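Local coordinates for phosphorylated carbohydrates phosphatase TM_1254 (Thermotoga maritima msb8, PDB 3KBB), which removes phosphate from phosphorylated sugars such as erythrose 4-phosphate, fructose 6-phosphate and mannose 6-phosphate with the help of a divalent metal ion, at residues A3-M8 with K102-T107. Residues are numbered along the deposited sequence; the frame is centred on the assembly and turned at random.
Sequences AVIFDM and KLALAT. With SO4 (sulfate ion), chain D.
Phe-6 and Leu-103 pack most closely on one face of this parallel strand pair, Leu-103 CD1 reaching within 3.5 Å of Phe-6 CE2. With CG anti to the carbonyl carbon (chi1 -74°), the ring swings back toward Leu-103, and both pack on Leu-93 of helix 89-98. On the other face Ile-5 CG2 rests 4.2 Å from Ala-106 CB, both residues against Val-149 of helix 144-153. Four near-straight backbone bonds hold the largely buried pair in register: Val-4 N to Lys-102 O, Ala-104 N to Val-4 O, Phe-6 N to Ala-104 O, and Ala-106 N to Phe-6 O, at 2.9 Å. Its ends differ: Lys-102 leads its amine away to Leu-153 O at the exposed margin, while beyond Phe-6 the ladder slackens to a weak bond, Met-8 N to Ala-106 O at 3.5 Å. Just past the strand ends lies a sulfate, whose O1 accepts a 2.7 Å hydrogen bond from Thr-107 OG1. Asp-7, the probable nucleophile, brings OD1 within 2.9 Å of Ala-106 O, two acceptors without a bond, an approach that its salt bridge to Lys-140 probably eases. An asparagine in its place would probably leave Lys-140 without its carboxylate partner and the site without that nucleophile. The pair thus illustrates how a parallel sheet, here of the Rossmann-like HAD fold, gathers functional groups at the C-terminal ends of its strands: Lys-140, also hydrogen-bonded to the sulfate, probably offsets two negative groups that might otherwise repel, the sulfate perhaps mimicking a substrate phosphate.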
ATOM      1  N   ALA A   3      -0.882  19.876   4.116  1.00 19.53           N
ATOM      2  CA  ALA A   3      -1.227  18.482   4.312  1.00 18.97           C
ATOM      3  C   ALA A   3      -0.091  17.541   3.934  1.00 17.82           C
ATOM      4  O   ALA A   3       0.784  17.876   3.133  1.00 16.73           O
ATOM      5  CB  ALA A   3      -2.482  18.110   3.511  1.00 18.10           C
ATOM      6  N   VAL A   4      -0.140  16.364   4.547  1.00 16.88           N
ATOM      7  CA  VAL A   4       0.759  15.268   4.190  1.00 17.10           C
ATOM      8  C   VAL A   4      -0.105  14.047   3.833  1.00 17.86           C
ATOM      9  O   VAL A   4      -1.041  13.701   4.573  1.00 18.39           O
ATOM     10  CB  VAL A   4       1.712  14.917   5.353  1.00 18.30           C
ATOM     11  CG1 VAL A   4       2.627  13.741   4.991  1.00 17.78           C
ATOM     12  CG2 VAL A   4       2.591  16.135   5.734  1.00 19.32           C
ATOM     13  N   ILE A   5       0.151  13.465   2.659  1.00 16.56           N
ATOM     14  CA  ILE A   5      -0.621  12.340   2.163  1.00 15.61           C
ATOM     15  C   ILE A   5       0.240  11.063   2.121  1.00 16.84           C
ATOM     16  O   ILE A   5       1.350  11.089   1.586  1.00 16.94           O
ATOM     17  CB  ILE A   5      -1.152  12.631   0.733  1.00 16.70           C
ATOM     18  CG1 ILE A   5      -1.912  13.991   0.659  1.00 15.65           C
ATOM     19  CG2 ILE A   5      -2.024  11.465   0.299  1.00 15.72           C
ATOM     20  CD1 ILE A   5      -2.140  14.509  -0.787  1.00 17.32           C
ATOM     21  N   PHE A   6      -0.265   9.956   2.660  1.00 16.08           N
ATOM     22  CA  PHE A   6       0.450   8.693   2.654  1.00 17.61           C
ATOM     23  C   PHE A   6      -0.280   7.680   1.806  1.00 17.20           C
ATOM     24  O   PHE A   6      -1.493   7.484   1.965  1.00 18.15           O
ATOM     25  CB  PHE A   6       0.535   8.114   4.061  1.00 17.36           C
ATOM     26  CG  PHE A   6       1.523   8.818   4.955  1.00 18.82           C
ATOM     27  CD1 PHE A   6       2.795   8.268   5.178  1.00 18.71           C
ATOM     28  CD2 PHE A   6       1.191  10.041   5.562  1.00 22.23           C
ATOM     29  CE1 PHE A   6       3.730   8.926   6.031  1.00 19.38           C
ATOM     30  CE2 PHE A   6       2.116  10.688   6.397  1.00 18.96           C
ATOM     31  CZ  PHE A   6       3.389  10.128   6.600  1.00 19.54           C
ATOM     32  N   ASP A   7       0.446   6.950   0.972  1.00 17.12           N
ATOM     33  CA  ASP A   7      -0.061   5.660   0.498  1.00 18.01           C
ATOM     34  C   ASP A   7      -0.079   4.671   1.670  1.00 18.29           C
ATOM     35  O   ASP A   7       0.634   4.871   2.670  1.00 17.30           O
ATOM     36  CB  ASP A   7       0.840   5.140  -0.624  1.00 18.39           C
ATOM     37  CG  ASP A   7       0.242   3.942  -1.338  1.00 21.42           C
ATOM     38  OD1 ASP A   7      -0.998   3.836  -1.397  1.00 20.26           O
ATOM     39  OD2 ASP A   7       1.030   3.102  -1.785  1.00 26.11           O
HETATM   40  N   MSE A   8      -0.912   3.632   1.588  1.00 17.47           N
HETATM   41  CA  MSE A   8      -1.041   2.694   2.717  1.00 17.97           C
HETATM   42  C   MSE A   8      -0.049   1.550   2.589  1.00 17.99           C
HETATM   43  O   MSE A   8       0.947   1.490   3.332  1.00 17.09           O
HETATM   44  CB  MSE A   8      -2.496   2.199   2.844  1.00 18.44           C
HETATM   45  CG  MSE A   8      -2.628   1.337   4.025  1.00 16.15           C
HETATM   46 SE   MSE A   8      -4.442   0.626   4.233  1.00 22.89          SE
HETATM   47  CE  MSE A   8      -4.525  -0.544   2.705  1.00 16.05           C
ATOM     48  N   LYS A 102      -2.980  18.780   8.251  1.00 21.82           N
ATOM     49  CA  LYS A 102      -3.941  17.704   7.945  1.00 21.45           C
ATOM     50  C   LYS A 102      -3.203  16.486   7.437  1.00 20.91           C
ATOM     51  O   LYS A 102      -2.145  16.629   6.775  1.00 19.85           O
ATOM     52  CB  LYS A 102      -4.875  18.166   6.843  1.00 22.28           C
ATOM     53  CG  LYS A 102      -5.954  19.135   7.344  1.00 24.32           C
ATOM     54  CD  LYS A 102      -6.809  19.592   6.184  1.00 25.60           C
ATOM     55  CE  LYS A 102      -7.805  20.644   6.625  1.00 30.45           C
ATOM     56  NZ  LYS A 102      -8.861  20.749   5.592  1.00 33.11           N
ATOM     57  N   LEU A 103      -3.752  15.305   7.725  1.00 19.93           N
ATOM     58  CA  LEU A 103      -3.097  14.039   7.405  1.00 19.74           C
ATOM     59  C   LEU A 103      -4.080  13.249   6.578  1.00 18.89           C
ATOM     60  O   LEU A 103      -5.254  13.132   6.976  1.00 18.23           O
ATOM     61  CB  LEU A 103      -2.784  13.273   8.684  1.00 20.51           C
ATOM     62  CG  LEU A 103      -1.815  12.101   8.827  1.00 23.73           C
ATOM     63  CD1 LEU A 103      -0.507  12.328   8.039  1.00 22.81           C
ATOM     64  CD2 LEU A 103      -1.473  11.830  10.338  1.00 21.22           C
ATOM     65  N   ALA A 104      -3.625  12.732   5.439  1.00 16.90           N
ATOM     66  CA  ALA A 104      -4.531  11.976   4.587  1.00 16.21           C
ATOM     67  C   ALA A 104      -3.893  10.645   4.185  1.00 17.14           C
ATOM     68  O   ALA A 104      -2.661  10.531   4.111  1.00 16.86           O
ATOM     69  CB  ALA A 104      -4.899  12.742   3.343  1.00 15.81           C
ATOM     70  N   LEU A 105      -4.764   9.686   3.872  1.00 18.01           N
ATOM     71  CA  LEU A 105      -4.383   8.368   3.381  1.00 19.12           C
ATOM     72  C   LEU A 105      -4.972   8.221   1.978  1.00 19.27           C
ATOM     73  O   LEU A 105      -6.124   8.612   1.739  1.00 20.43           O
ATOM     74  CB  LEU A 105      -5.034   7.303   4.263  1.00 19.23           C
ATOM     75  CG  LEU A 105      -4.597   5.960   3.703  1.00 19.52           C
ATOM     76  CD1 LEU A 105      -3.243   5.543   4.257  1.00 22.27           C
ATOM     77  CD2 LEU A 105      -5.660   4.887   3.884  1.00 24.45           C
ATOM     78  N   ALA A 106      -4.198   7.681   1.033  1.00 19.67           N
ATOM     79  CA  ALA A 106      -4.740   7.328  -0.274  1.00 20.29           C
ATOM     80  C   ALA A 106      -4.295   5.878  -0.540  1.00 22.15           C
ATOM     81  O   ALA A 106      -3.115   5.529  -0.352  1.00 23.12           O
ATOM     82  CB  ALA A 106      -4.280   8.281  -1.373  1.00 20.48           C
ATOM     83  N   THR A 107      -5.227   5.020  -0.932  1.00 17.90           N
ATOM     84  CA  THR A 107      -4.877   3.636  -1.208  1.00 18.53           C
ATOM     85  C   THR A 107      -5.738   3.087  -2.319  1.00 17.71           C
ATOM     86  O   THR A 107      -6.915   3.440  -2.407  1.00 18.95           O
ATOM     87  CB  THR A 107      -5.019   2.738   0.035  1.00 17.87           C
ATOM     88  OG1 THR A 107      -4.695   1.385  -0.308  1.00 18.34           O
ATOM     89  CG2 THR A 107      -6.464   2.798   0.621  1.00 19.58           C
TER
HETATM   90  S   SO4 D 226      -2.133   0.780  -2.029  0.50 27.07           S
HETATM   91  O1  SO4 D 226      -2.035   1.230  -0.632  0.50 14.21           O
HETATM   92  O2  SO4 D 226      -0.916   0.073  -2.418  0.50 20.72           O
HETATM   93  O3  SO4 D 226      -3.197  -0.242  -2.159  0.50 24.57           O
HETATM   94  O4  SO4 D 226      -2.338   1.892  -3.020  0.50 20.48           O